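PDB 3KTO: response regulator receiver protein from Pseudoalteromonas atlantica T6c, which is a CheY-like receiver domain protein that probably takes part in signal-dependent transcriptional regulation. Local coordinates for residues 27-32 against 122-127; 45-50 against 79-84; 56-61 against 104-109; 66-71 against 92-97. All blocks are in the same frame, centred on the assembly; numbering follows the deposited sequence.

Contact 1 (27-32 against 122-127); sequences SPLDVT and QIINGA
The C-terminal helix 113-127 of the receiver fold presses I124 against L29, D30 and V31 in the loop that joins helix 16-26 to strand 32-36. The terminal methyl makes the closest contacts: I124 CD1 lies 4.1 Å from L29 CG, and V31 CG1 is just as far from that same CD1. The closest approach is to the backbone, where D30 O stands 4.0 Å from I124 CD1. Both side-chain pairs meet at a slant, and CD1 touches the leucine branch point and a valine methyl at once. I124 gets there by an extended reach, its CG1 placed beside the backbone N (chi1 -70°) and CD1 carried straight on from it (chi2 172°). In the alternating beta/alpha architecture of CheY-like domains this loop leads into the edge strand of the parallel sheet, and T32 already pairs through its backbone with P7 and I9. The loop bends at D30 in an inverse gamma turn, closed by a weak bond from V31 N to L29 O. D30 O, by contrast, is buried by this contact without a polar partner in the model, facing the hydrocarbon tip of I124. L29 also leans on V117, V120 and Q121 of the same helix, while I124 packs on I52 of strand 51-57.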
loop_
_atom_site.group_PDB
_atom_site.type_symbol
_atom_site.label_atom_id
_atom_site.label_comp_id
_atom_site.label_asym_id
_atom_site.label_seq_id
_atom_site.Cartn_x
_atom_site.Cartn_y
_atom_site.Cartn_z
ATOM N N SER A 27 -10.245 -20.180 4.114
ATOM C CA SER A 27 -10.876 -20.951 5.186
ATOM C C SER A 27 -11.732 -22.095 4.659
ATOM O O SER A 27 -11.704 -23.203 5.205
ATOM C CB SER A 27 -11.736 -20.043 6.072
ATOM O OG SER A 27 -12.844 -19.494 5.384
ATOM N N PRO A 28 -12.496 -21.848 3.577
ATOM C CA PRO A 28 -13.334 -22.928 3.054
ATOM C C PRO A 28 -12.585 -24.001 2.285
ATOM O O PRO A 28 -13.191 -24.780 1.559
ATOM C CB PRO A 28 -14.366 -22.186 2.206
ATOM C CG PRO A 28 -13.546 -21.032 1.634
ATOM C CD PRO A 28 -12.721 -20.590 2.837
ATOM N N LEU A 29 -11.264 -24.013 2.441
ATOM C CA LEU A 29 -10.400 -24.997 1.801
ATOM C C LEU A 29 -10.050 -25.952 2.945
ATOM O O LEU A 29 -10.138 -25.562 4.104
ATOM C CB LEU A 29 -9.133 -24.314 1.233
ATOM C CG LEU A 29 -8.926 -24.398 -0.297
ATOM C CD1 LEU A 29 -10.180 -23.934 -0.941
ATOM C CD2 LEU A 29 -7.758 -23.558 -0.779
ATOM N N ASP A 30 -9.655 -27.184 2.627
ATOM C CA ASP A 30 -9.300 -28.184 3.644
ATOM C C ASP A 30 -7.905 -27.950 4.230
ATOM O O ASP A 30 -6.993 -28.754 4.016
ATOM C CB ASP A 30 -9.376 -29.605 3.045
ATOM C CG ASP A 30 -9.074 -30.703 4.069
ATOM O OD1 ASP A 30 -9.680 -30.690 5.166
ATOM O OD2 ASP A 30 -8.249 -31.596 3.770
ATOM N N VAL A 31 -7.741 -26.852 4.970
ATOM C CA VAL A 31 -6.445 -26.515 5.574
ATOM C C VAL A 31 -6.549 -25.404 6.600
ATOM O O VAL A 31 -7.459 -24.579 6.534
ATOM C CB VAL A 31 -5.417 -26.061 4.501
ATOM C CG1 VAL A 31 -5.853 -24.751 3.890
ATOM C CG2 VAL A 31 -4.033 -25.914 5.118
ATOM N N THR A 32 -5.606 -25.392 7.542
ATOM C CA THR A 32 -5.544 -24.374 8.591
ATOM C C THR A 32 -4.492 -23.321 8.243
ATOM O O THR A 32 -3.323 -23.653 8.050
ATOM C CB THR A 32 -5.121 -24.970 9.960
ATOM O OG1 THR A 32 -6.100 -25.912 10.412
ATOM C CG2 THR A 32 -4.962 -23.859 10.995
ATOM N N GLN A 122 -3.482 -27.052 -4.915
ATOM C CA GLN A 122 -2.444 -27.894 -5.497
ATOM C C GLN A 122 -1.507 -28.411 -4.404
ATOM O O GLN A 122 -1.137 -29.585 -4.388
ATOM C CB GLN A 122 -1.656 -27.101 -6.542
ATOM C CG GLN A 122 -0.592 -27.916 -7.258
ATOM C CD GLN A 122 0.063 -27.160 -8.402
ATOM O OE1 GLN A 122 -0.596 -26.785 -9.377
ATOM N NE2 GLN A 122 1.368 -26.933 -8.291
ATOM N N ILE A 123 -1.125 -27.528 -3.486
ATOM C CA ILE A 123 -0.249 -27.909 -2.384
ATOM C C ILE A 123 -0.972 -28.921 -1.490
ATOM O O ILE A 123 -0.377 -29.883 -1.009
ATOM C CB ILE A 123 0.145 -26.674 -1.541
ATOM C CG1 ILE A 123 1.045 -25.751 -2.367
ATOM C CG2 ILE A 123 0.839 -27.110 -0.256
ATOM C CD1 ILE A 123 1.345 -24.423 -1.702
ATOM N N ILE A 124 -2.261 -28.688 -1.269
ATOM C CA ILE A 124 -3.075 -29.578 -0.454
ATOM C C ILE A 124 -3.098 -30.980 -1.068
ATOM O O ILE A 124 -2.846 -31.971 -0.377
ATOM C CB ILE A 124 -4.529 -29.047 -0.339
ATOM C CG1 ILE A 124 -4.549 -27.779 0.519
ATOM C CG2 ILE A 124 -5.443 -30.115 0.262
ATOM C CD1 ILE A 124 -5.887 -27.077 0.544
ATOM N N ASN A 125 -3.390 -31.056 -2.365
ATOM C CA ASN A 125 -3.454 -32.332 -3.071
ATOM C C ASN A 125 -2.103 -33.028 -3.167
ATOM O O ASN A 125 -1.995 -34.229 -2.919
ATOM C CB ASN A 125 -4.012 -32.136 -4.481
ATOM C CG ASN A 125 -5.405 -31.553 -4.480
ATOM O OD1 ASN A 125 -6.133 -31.665 -3.499
ATOM N ND2 ASN A 125 -5.789 -30.938 -5.589
ATOM N N GLY A 126 -1.078 -32.272 -3.541
ATOM C CA GLY A 126 0.250 -32.838 -3.660
ATOM C C GLY A 126 0.761 -33.346 -2.328
ATOM O O GLY A 126 1.675 -34.177 -2.278
ATOM N N ALA A 127 0.168 -32.849 -1.246
ATOM C CA ALA A 127 0.561 -33.244 0.102
ATOM C C ALA A 127 -0.032 -34.596 0.474
ATOM O O ALA A 127 0.652 -35.446 1.040
ATOM C CB ALA A 127 0.121 -32.185 1.104
#

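Contact 2 (45-50 against 79-84); sequences QQISDD and FHLPTI
F79 meets I47 through a CH-pi contact: I47 CD1 sits over the centre of one ring face, 3.3 Å from the centroid of the F79 ring and only 10° off its normal. The approach is close, and the methyl is shared by the whole ring, with F79 CE1 at 3.4 Å from I47 CD1 and CD2, the farthest ring carbon, at 3.8 Å from it. The two side chains come from opposite directions; I47 delivers its methyl by an extended chain, chi2 -174°, while its CB also stands near the CE1 corner of the ring. Two residues on, L81 takes up the other branch of I47, CD1 of L81 being 4.4 Å from I47 CG2, and L81 also touches M54. T83 then begins the strand and turns back on the chain, T83 OG1 donating to L81 O at 2.9 Å from above the carbonyl plane. Across the contact, an ST turn shapes the loop, with S48 OG accepting from D50 N. The apolar patch thus joins two connections that each enter a parallel strand, 51-57 and 83-87, adjacent members of the five-stranded sheet of the receiver fold.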
loop_
_atom_site.group_PDB
_atom_site.type_symbol
_atom_site.label_atom_id
_atom_site.label_comp_id
_atom_site.label_asym_id
_atom_site.label_seq_id
_atom_site.Cartn_x
_atom_site.Cartn_y
_atom_site.Cartn_z
ATOM N N GLN A 45 8.621 -20.019 15.735
ATOM C CA GLN A 45 7.634 -21.077 15.588
ATOM C C GLN A 45 8.245 -22.439 15.332
ATOM O O GLN A 45 9.092 -22.596 14.457
ATOM C CB GLN A 45 6.684 -20.726 14.442
ATOM C CG GLN A 45 5.635 -21.778 14.134
ATOM C CD GLN A 45 4.677 -21.996 15.283
ATOM O OE1 GLN A 45 4.115 -21.046 15.820
ATOM N NE2 GLN A 45 4.480 -23.252 15.662
ATOM N N GLN A 46 7.808 -23.426 16.103
ATOM C CA GLN A 46 8.294 -24.786 15.932
ATOM C C GLN A 46 7.566 -25.327 14.703
ATOM O O GLN A 46 6.370 -25.610 14.756
ATOM C CB GLN A 46 7.953 -25.631 17.166
ATOM C CG GLN A 46 9.142 -26.366 17.789
ATOM C CD GLN A 46 9.714 -27.463 16.899
ATOM O OE1 GLN A 46 10.631 -28.185 17.300
ATOM N NE2 GLN A 46 9.176 -27.593 15.689
ATOM N N ILE A 47 8.284 -25.445 13.590
ATOM C CA ILE A 47 7.674 -25.935 12.362
ATOM C C ILE A 47 7.000 -27.272 12.612
ATOM O O ILE A 47 7.656 -28.260 12.940
ATOM C CB ILE A 47 8.711 -26.077 11.238
ATOM C CG1 ILE A 47 9.404 -24.728 11.010
ATOM C CG2 ILE A 47 8.023 -26.536 9.956
ATOM C CD1 ILE A 47 10.352 -24.694 9.829
ATOM N N SER A 48 5.681 -27.286 12.457
ATOM C CA SER A 48 4.880 -28.479 12.682
ATOM C C SER A 48 5.020 -29.549 11.606
ATOM O O SER A 48 5.267 -29.247 10.436
ATOM C CB SER A 48 3.408 -28.088 12.814
ATOM O OG SER A 48 2.591 -29.237 12.928
ATOM N N ASP A 49 4.855 -30.805 12.013
ATOM C CA ASP A 49 4.946 -31.924 11.084
ATOM C C ASP A 49 3.690 -31.984 10.223
ATOM O O ASP A 49 3.632 -32.731 9.248
ATOM C CB ASP A 49 5.125 -33.244 11.844
ATOM C CG ASP A 49 6.536 -33.422 12.382
ATOM O OD1 ASP A 49 7.468 -33.588 11.562
ATOM O OD2 ASP A 49 6.716 -33.391 13.621
ATOM N N ASP A 50 2.688 -31.190 10.587
ATOM C CA ASP A 50 1.438 -31.146 9.839
ATOM C C ASP A 50 1.424 -29.982 8.847
ATOM O O ASP A 50 0.423 -29.739 8.161
ATOM C CB ASP A 50 0.257 -31.033 10.803
ATOM C CG ASP A 50 0.096 -32.271 11.665
ATOM O OD1 ASP A 50 -0.255 -33.337 11.114
ATOM O OD2 ASP A 50 0.329 -32.180 12.890
ATOM N N PHE A 79 14.555 -27.203 5.266
ATOM C CA PHE A 79 13.094 -27.166 5.262
ATOM C C PHE A 79 12.580 -26.964 3.842
ATOM O O PHE A 79 12.811 -25.919 3.235
ATOM C CB PHE A 79 12.593 -26.048 6.174
ATOM C CG PHE A 79 12.744 -26.352 7.634
ATOM C CD1 PHE A 79 11.925 -27.295 8.248
ATOM C CD2 PHE A 79 13.713 -25.705 8.394
ATOM C CE1 PHE A 79 12.067 -27.589 9.601
ATOM C CE2 PHE A 79 13.863 -25.990 9.746
ATOM C CZ PHE A 79 13.039 -26.935 10.352
ATOM N N HIS A 80 11.883 -27.968 3.316
ATOM C CA HIS A 80 11.367 -27.897 1.957
ATOM C C HIS A 80 9.852 -27.987 1.851
ATOM O O HIS A 80 9.295 -29.058 1.592
ATOM C CB HIS A 80 12.007 -28.992 1.102
ATOM C CG HIS A 80 13.501 -28.902 1.033
ATOM N ND1 HIS A 80 14.316 -29.253 2.088
ATOM C CD2 HIS A 80 14.323 -28.457 0.054
ATOM C CE1 HIS A 80 15.576 -29.030 1.761
ATOM N NE2 HIS A 80 15.609 -28.547 0.533
ATOM N N LEU A 81 9.189 -26.850 2.040
ATOM C CA LEU A 81 7.738 -26.781 1.958
ATOM C C LEU A 81 7.366 -25.942 0.749
ATOM O O LEU A 81 7.950 -24.883 0.530
ATOM C CB LEU A 81 7.165 -26.123 3.212
ATOM C CG LEU A 81 7.433 -26.788 4.565
ATOM C CD1 LEU A 81 6.995 -25.859 5.689
ATOM C CD2 LEU A 81 6.693 -28.111 4.639
ATOM N N PRO A 82 6.400 -26.408 -0.058
ATOM C CA PRO A 82 5.982 -25.649 -1.240
ATOM C C PRO A 82 5.636 -24.251 -0.759
ATOM O O PRO A 82 4.806 -24.091 0.139
ATOM C CB PRO A 82 4.750 -26.405 -1.721
ATOM C CG PRO A 82 5.028 -27.810 -1.289
ATOM C CD PRO A 82 5.587 -27.625 0.099
ATOM N N THR A 83 6.270 -23.243 -1.345
ATOM C CA THR A 83 6.030 -21.874 -0.924
ATOM C C THR A 83 5.530 -20.955 -2.028
ATOM O O THR A 83 6.088 -20.913 -3.125
ATOM C CB THR A 83 7.307 -21.269 -0.323
ATOM O OG1 THR A 83 7.722 -22.053 0.805
ATOM C CG2 THR A 83 7.068 -19.828 0.104
ATOM N N ILE A 84 4.464 -20.226 -1.717
ATOM C CA ILE A 84 3.871 -19.262 -2.634
ATOM C C ILE A 84 4.366 -17.891 -2.163
ATOM O O ILE A 84 4.099 -17.488 -1.031
ATOM C CB ILE A 84 2.321 -19.264 -2.537
ATOM C CG1 ILE A 84 1.760 -20.641 -2.888
ATOM C CG2 ILE A 84 1.744 -18.218 -3.461
ATOM C CD1 ILE A 84 0.251 -20.742 -2.677
#

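Contact 3 (56-61 against 104-109); sequences IEAHLE and ADFIEK
E57 and K109 form a salt bridge: K109 NZ lies 3.1 Å from E57 OE1 and approaches that oxygen nearly along its C-O bond. The ammonium also pairs with D13, its stronger partner, so the lysine links two acidic side chains. The other carboxylate oxygen is held too: H59 N donates to E57 OE2 at 2.8 Å with an N-H...O angle of 163°, using the lone pair directed away from OE1. With one oxygen engaged by the lysine and the other by the backbone, rotation of the carboxylate is restrained. A bend in the E57 chain at chi2 (61°) turns the carboxylate toward both partners, and K109 bends likewise at chi3. By topology, E57 at the end of strand 51-57 occupies the place where receiver domains usually carry the phosphoacceptor aspartate, and K109 that of the family's lysine; the cluster with D13 is consistent with this. Farther out the contact is apolar and looser. A58 CB reaches F106 CE1 at 4.5 Å, approaching the ring obliquely, while the same methyl lies over a face of the H59 ring, 3.9 Å above its plane. H59 also packs on P110 of the second subunit. F106 stands where the aromatic switch residue is found in CheY. Strand 83-87 runs between the two strands, which explains the 9.0 Å from A58 CA to F106 CA: V85 touches both A58 and F106, K109 touches M86, and helix 92-100 meets F106 through T94, A98 and M99.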
loop_
_atom_site.group_PDB
_atom_site.type_symbol
_atom_site.label_atom_id
_atom_site.label_comp_id
_atom_site.label_asym_id
_atom_site.label_seq_id
_atom_site.Cartn_x
_atom_site.Cartn_y
_atom_site.Cartn_z
ATOM N N ILE A 56 4.387 -16.424 1.686
ATOM C CA ILE A 56 5.233 -15.382 2.244
ATOM C C ILE A 56 5.238 -14.115 1.397
ATOM O O ILE A 56 5.368 -14.176 0.171
ATOM C CB ILE A 56 6.691 -15.894 2.375
ATOM C CG1 ILE A 56 6.722 -17.219 3.153
ATOM C CG2 ILE A 56 7.559 -14.864 3.062
ATOM C CD1 ILE A 56 8.141 -17.826 3.263
ATOM N N GLU A 57 5.085 -12.979 2.072
ATOM C CA GLU A 57 5.115 -11.665 1.439
ATOM C C GLU A 57 6.598 -11.437 1.175
ATOM O O GLU A 57 7.427 -11.583 2.076
ATOM C CB GLU A 57 4.554 -10.605 2.402
ATOM C CG GLU A 57 5.057 -9.166 2.200
ATOM C CD GLU A 57 4.721 -8.575 0.842
ATOM O OE1 GLU A 57 3.522 -8.503 0.487
ATOM O OE2 GLU A 57 5.665 -8.172 0.129
ATOM N N ALA A 58 6.930 -11.105 -0.066
ATOM C CA ALA A 58 8.319 -10.898 -0.455
ATOM C C ALA A 58 9.041 -9.786 0.284
ATOM O O ALA A 58 10.243 -9.899 0.551
ATOM C CB ALA A 58 8.414 -10.637 -1.985
ATOM N N HIS A 59 8.323 -8.718 0.611
ATOM C CA HIS A 59 8.945 -7.564 1.258
ATOM C C HIS A 59 8.412 -7.287 2.661
ATOM O O HIS A 59 7.810 -6.239 2.911
ATOM C CB HIS A 59 8.743 -6.335 0.376
ATOM C CG HIS A 59 9.058 -6.575 -1.066
ATOM N ND1 HIS A 59 10.258 -7.107 -1.488
ATOM C CD2 HIS A 59 8.328 -6.359 -2.186
ATOM C CE1 HIS A 59 10.253 -7.206 -2.805
ATOM N NE2 HIS A 59 9.093 -6.759 -3.254
ATOM N N LEU A 60 8.636 -8.237 3.561
ATOM C CA LEU A 60 8.177 -8.112 4.938
ATOM C C LEU A 60 8.647 -6.810 5.575
ATOM O O LEU A 60 9.819 -6.448 5.488
ATOM C CB LEU A 60 8.657 -9.314 5.755
ATOM C CG LEU A 60 8.000 -10.636 5.350
ATOM C CD1 LEU A 60 8.777 -11.805 5.940
ATOM C CD2 LEU A 60 6.549 -10.657 5.812
ATOM N N GLU A 61 7.705 -6.105 6.194
ATOM C CA GLU A 61 7.962 -4.830 6.852
ATOM C C GLU A 61 8.627 -3.791 5.949
ATOM O O GLU A 61 9.325 -2.897 6.418
ATOM C CB GLU A 61 8.791 -5.053 8.123
ATOM C CG GLU A 61 8.116 -6.026 9.080
ATOM C CD GLU A 61 8.623 -5.928 10.507
ATOM O OE1 GLU A 61 9.851 -5.992 10.720
ATOM O OE2 GLU A 61 7.782 -5.798 11.421
ATOM N N ALA A 104 7.221 -22.032 -5.278
ATOM C CA ALA A 104 6.346 -22.788 -6.180
ATOM C C ALA A 104 5.649 -21.832 -7.149
ATOM O O ALA A 104 5.326 -22.200 -8.270
ATOM C CB ALA A 104 5.305 -23.579 -5.381
ATOM N N ASP A 105 5.418 -20.601 -6.703
ATOM C CA ASP A 105 4.787 -19.582 -7.542
ATOM C C ASP A 105 5.058 -18.209 -6.931
ATOM O O ASP A 105 5.405 -18.096 -5.755
ATOM C CB ASP A 105 3.268 -19.833 -7.656
ATOM C CG ASP A 105 2.627 -19.097 -8.844
ATOM O OD1 ASP A 105 3.361 -18.651 -9.746
ATOM O OD2 ASP A 105 1.382 -18.975 -8.880
ATOM N N PHE A 106 4.941 -17.177 -7.758
ATOM C CA PHE A 106 5.132 -15.799 -7.334
ATOM C C PHE A 106 3.851 -15.112 -7.808
ATOM O O PHE A 106 3.546 -15.139 -9.000
ATOM C CB PHE A 106 6.361 -15.200 -8.030
ATOM C CG PHE A 106 6.725 -13.826 -7.550
ATOM C CD1 PHE A 106 7.646 -13.654 -6.534
ATOM C CD2 PHE A 106 6.116 -12.704 -8.096
ATOM C CE1 PHE A 106 7.963 -12.383 -6.062
ATOM C CE2 PHE A 106 6.423 -11.423 -7.631
ATOM C CZ PHE A 106 7.347 -11.263 -6.613
ATOM N N ILE A 107 3.098 -14.526 -6.878
ATOM C CA ILE A 107 1.832 -13.870 -7.197
ATOM C C ILE A 107 1.848 -12.381 -6.854
ATOM O O ILE A 107 2.115 -12.003 -5.717
ATOM C CB ILE A 107 0.652 -14.502 -6.409
ATOM C CG1 ILE A 107 0.568 -16.006 -6.677
ATOM C CG2 ILE A 107 -0.657 -13.838 -6.821
ATOM C CD1 ILE A 107 -0.516 -16.699 -5.870
ATOM N N GLU A 108 1.563 -11.536 -7.835
ATOM C CA GLU A 108 1.530 -10.100 -7.579
ATOM C C GLU A 108 0.203 -9.778 -6.906
ATOM O O GLU A 108 -0.807 -10.421 -7.189
ATOM C CB GLU A 108 1.621 -9.317 -8.888
ATOM C CG GLU A 108 2.923 -9.489 -9.641
ATOM C CD GLU A 108 2.822 -8.983 -11.069
ATOM O OE1 GLU A 108 2.279 -9.721 -11.925
ATOM O OE2 GLU A 108 3.268 -7.844 -11.327
ATOM N N LYS A 109 0.219 -8.808 -5.996
ATOM C CA LYS A 109 -0.991 -8.360 -5.303
ATOM C C LYS A 109 -1.240 -6.917 -5.770
ATOM O O LYS A 109 -0.293 -6.173 -5.999
ATOM C CB LYS A 109 -0.789 -8.377 -3.782
ATOM C CG LYS A 109 -0.658 -9.762 -3.172
ATOM C CD LYS A 109 -0.717 -9.711 -1.647
ATOM C CE LYS A 109 0.515 -9.044 -1.043
ATOM N NZ LYS A 109 0.461 -9.032 0.458
#

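Contact 4 (66-71 against 92-97); sequences SGIELL and IPTAVR
I68 bridges to T94 and R97 across two neighbouring helices of the receiver fold, each the helical link of a beta-alpha-beta crossover: helix 66-76 leads into strand 83-87, and helix 92-100 follows that strand. The short segments run nearly parallel, their axes 10.5 Å apart at closest and inclined by 16°, and the isoleucine spans that gap. From CB its chain divides. CG2 lies against the aliphatic part of the arginine, with R97 CG 3.6 Å from I68 CG2 and R97 CD 3.9 Å from it; the methyl therefore rides beside an arginine extended from CG to NE. CG1 stands beside the backbone N of I68 and directs CD1 onward (chi2 167°), where it reaches the first turn of the other helix: T94 CG2 is 3.5 Å from I68 CD1. The polar ends point to other partners. R97 forms salt bridges through NE with E72 and through NH1 with D65, and D65 also receives T94 OG1, so a single carboxylate serves both side chains. E69 adds a looser touch, its CB at 4.2 Å from R97 NH2. At the tip of I68 the nearest atom is a backbone oxygen, T94 O, 3.4 Å from I68 CD1.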
loop_
_atom_site.group_PDB
_atom_site.type_symbol
_atom_site.label_atom_id
_atom_site.label_comp_id
_atom_site.label_asym_id
_atom_site.label_seq_id
_atom_site.Cartn_x
_atom_site.Cartn_y
_atom_site.Cartn_z
ATOM N N SER A 66 13.055 -9.301 1.959
ATOM C CA SER A 66 13.245 -9.997 3.240
ATOM C C SER A 66 12.446 -11.301 3.345
ATOM O O SER A 66 12.881 -12.248 3.994
ATOM C CB SER A 66 12.931 -9.071 4.423
ATOM O OG SER A 66 11.601 -8.600 4.428
ATOM N N GLY A 67 11.292 -11.361 2.687
ATOM C CA GLY A 67 10.500 -12.576 2.717
ATOM C C GLY A 67 11.202 -13.679 1.936
ATOM O O GLY A 67 11.199 -14.842 2.348
ATOM N N ILE A 68 11.810 -13.315 0.809
ATOM C CA ILE A 68 12.528 -14.276 -0.023
ATOM C C ILE A 68 13.763 -14.755 0.739
ATOM O O ILE A 68 14.126 -15.924 0.674
ATOM C CB ILE A 68 12.932 -13.634 -1.370
ATOM C CG1 ILE A 68 11.667 -13.255 -2.142
ATOM C CG2 ILE A 68 13.767 -14.604 -2.194
ATOM C CD1 ILE A 68 11.917 -12.336 -3.334
ATOM N N GLU A 69 14.398 -13.848 1.467
ATOM C CA GLU A 69 15.572 -14.209 2.262
ATOM C C GLU A 69 15.127 -15.277 3.280
ATOM O O GLU A 69 15.824 -16.264 3.525
ATOM C CB GLU A 69 16.108 -12.962 2.967
ATOM C CG GLU A 69 17.375 -13.170 3.759
ATOM C CD GLU A 69 17.869 -11.882 4.385
ATOM O OE1 GLU A 69 17.088 -11.245 5.116
ATOM O OE2 GLU A 69 19.035 -11.503 4.148
ATOM N N LEU A 70 13.951 -15.078 3.867
ATOM C CA LEU A 70 13.419 -16.046 4.818
ATOM C C LEU A 70 13.312 -17.402 4.127
ATOM O O LEU A 70 13.730 -18.418 4.675
ATOM C CB LEU A 70 12.040 -15.613 5.322
ATOM C CG LEU A 70 11.272 -16.633 6.169
ATOM C CD1 LEU A 70 12.080 -17.032 7.405
ATOM C CD2 LEU A 70 9.944 -16.018 6.577
ATOM N N LEU A 71 12.755 -17.417 2.919
ATOM C CA LEU A 71 12.622 -18.667 2.171
ATOM C C LEU A 71 14.000 -19.292 1.941
ATOM O O LEU A 71 14.185 -20.486 2.143
ATOM C CB LEU A 71 11.938 -18.423 0.811
ATOM C CG LEU A 71 11.882 -19.615 -0.154
ATOM C CD1 LEU A 71 11.296 -20.845 0.541
ATOM C CD2 LEU A 71 11.023 -19.229 -1.365
ATOM N N ILE A 92 11.627 -7.244 -11.733
ATOM C CA ILE A 92 12.031 -8.526 -12.281
ATOM C C ILE A 92 13.046 -9.298 -11.427
ATOM O O ILE A 92 12.883 -10.497 -11.216
ATOM C CB ILE A 92 12.604 -8.359 -13.709
ATOM C CG1 ILE A 92 11.522 -7.835 -14.658
ATOM C CG2 ILE A 92 13.144 -9.661 -14.197
ATOM C CD1 ILE A 92 10.225 -8.574 -14.579
ATOM N N PRO A 93 14.108 -8.628 -10.934
ATOM C CA PRO A 93 15.088 -9.360 -10.116
ATOM C C PRO A 93 14.485 -10.046 -8.886
ATOM O O PRO A 93 14.891 -11.145 -8.523
ATOM C CB PRO A 93 16.111 -8.285 -9.757
ATOM C CG PRO A 93 16.109 -7.422 -10.990
ATOM C CD PRO A 93 14.614 -7.284 -11.264
ATOM N N THR A 94 13.516 -9.403 -8.249
ATOM C CA THR A 94 12.869 -9.997 -7.079
ATOM C C THR A 94 12.139 -11.302 -7.462
ATOM O O THR A 94 12.246 -12.322 -6.768
ATOM C CB THR A 94 11.895 -8.989 -6.438
ATOM O OG1 THR A 94 12.654 -7.971 -5.770
ATOM C CG2 THR A 94 10.957 -9.683 -5.444
ATOM N N ALA A 95 11.415 -11.268 -8.574
ATOM C CA ALA A 95 10.691 -12.451 -9.058
ATOM C C ALA A 95 11.676 -13.576 -9.348
ATOM O O ALA A 95 11.459 -14.722 -8.959
ATOM C CB ALA A 95 9.900 -12.109 -10.328
ATOM N N VAL A 96 12.765 -13.243 -10.033
ATOM C CA VAL A 96 13.782 -14.228 -10.372
ATOM C C VAL A 96 14.429 -14.804 -9.110
ATOM O O VAL A 96 14.645 -16.008 -9.011
ATOM C CB VAL A 96 14.877 -13.604 -11.287
ATOM C CG1 VAL A 96 16.029 -14.585 -11.488
ATOM C CG2 VAL A 96 14.269 -13.226 -12.639
ATOM N N ARG A 97 14.747 -13.947 -8.152
ATOM C CA ARG A 97 15.349 -14.419 -6.911
ATOM C C ARG A 97 14.393 -15.394 -6.212
ATOM O O ARG A 97 14.814 -16.399 -5.642
ATOM C CB ARG A 97 15.653 -13.233 -6.002
ATOM C CG ARG A 97 16.246 -13.629 -4.678
ATOM C CD ARG A 97 16.560 -12.408 -3.829
ATOM N NE ARG A 97 17.210 -12.803 -2.585
ATOM C CZ ARG A 97 17.698 -11.945 -1.699
ATOM N NH1 ARG A 97 17.613 -10.639 -1.916
ATOM N NH2 ARG A 97 18.271 -12.400 -0.597
#

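From the N terminus, the first segment met is 27-32, whose partner 122-127 comes last, so contact 1 closes the widest loop and the other three nest within it. Contact 2, from 45-50 to 79-84, joins the loops entering adjacent strands 51-57 and 83-87. Before it closes, 56-61 and 66-71 have opened contacts 3 and 4, so it crosses both. Contact 4 closes at 92-97, joining helices 66-76 and 92-100, inside the loop that contact 3 closes at 104-109 by linking the ends of strands 51-57 and 105-108 across strand 83-87. Contact 1, tying helix 113-127 to the loop before strand 32-36, lies across the chain's centre from contacts 3 and 4.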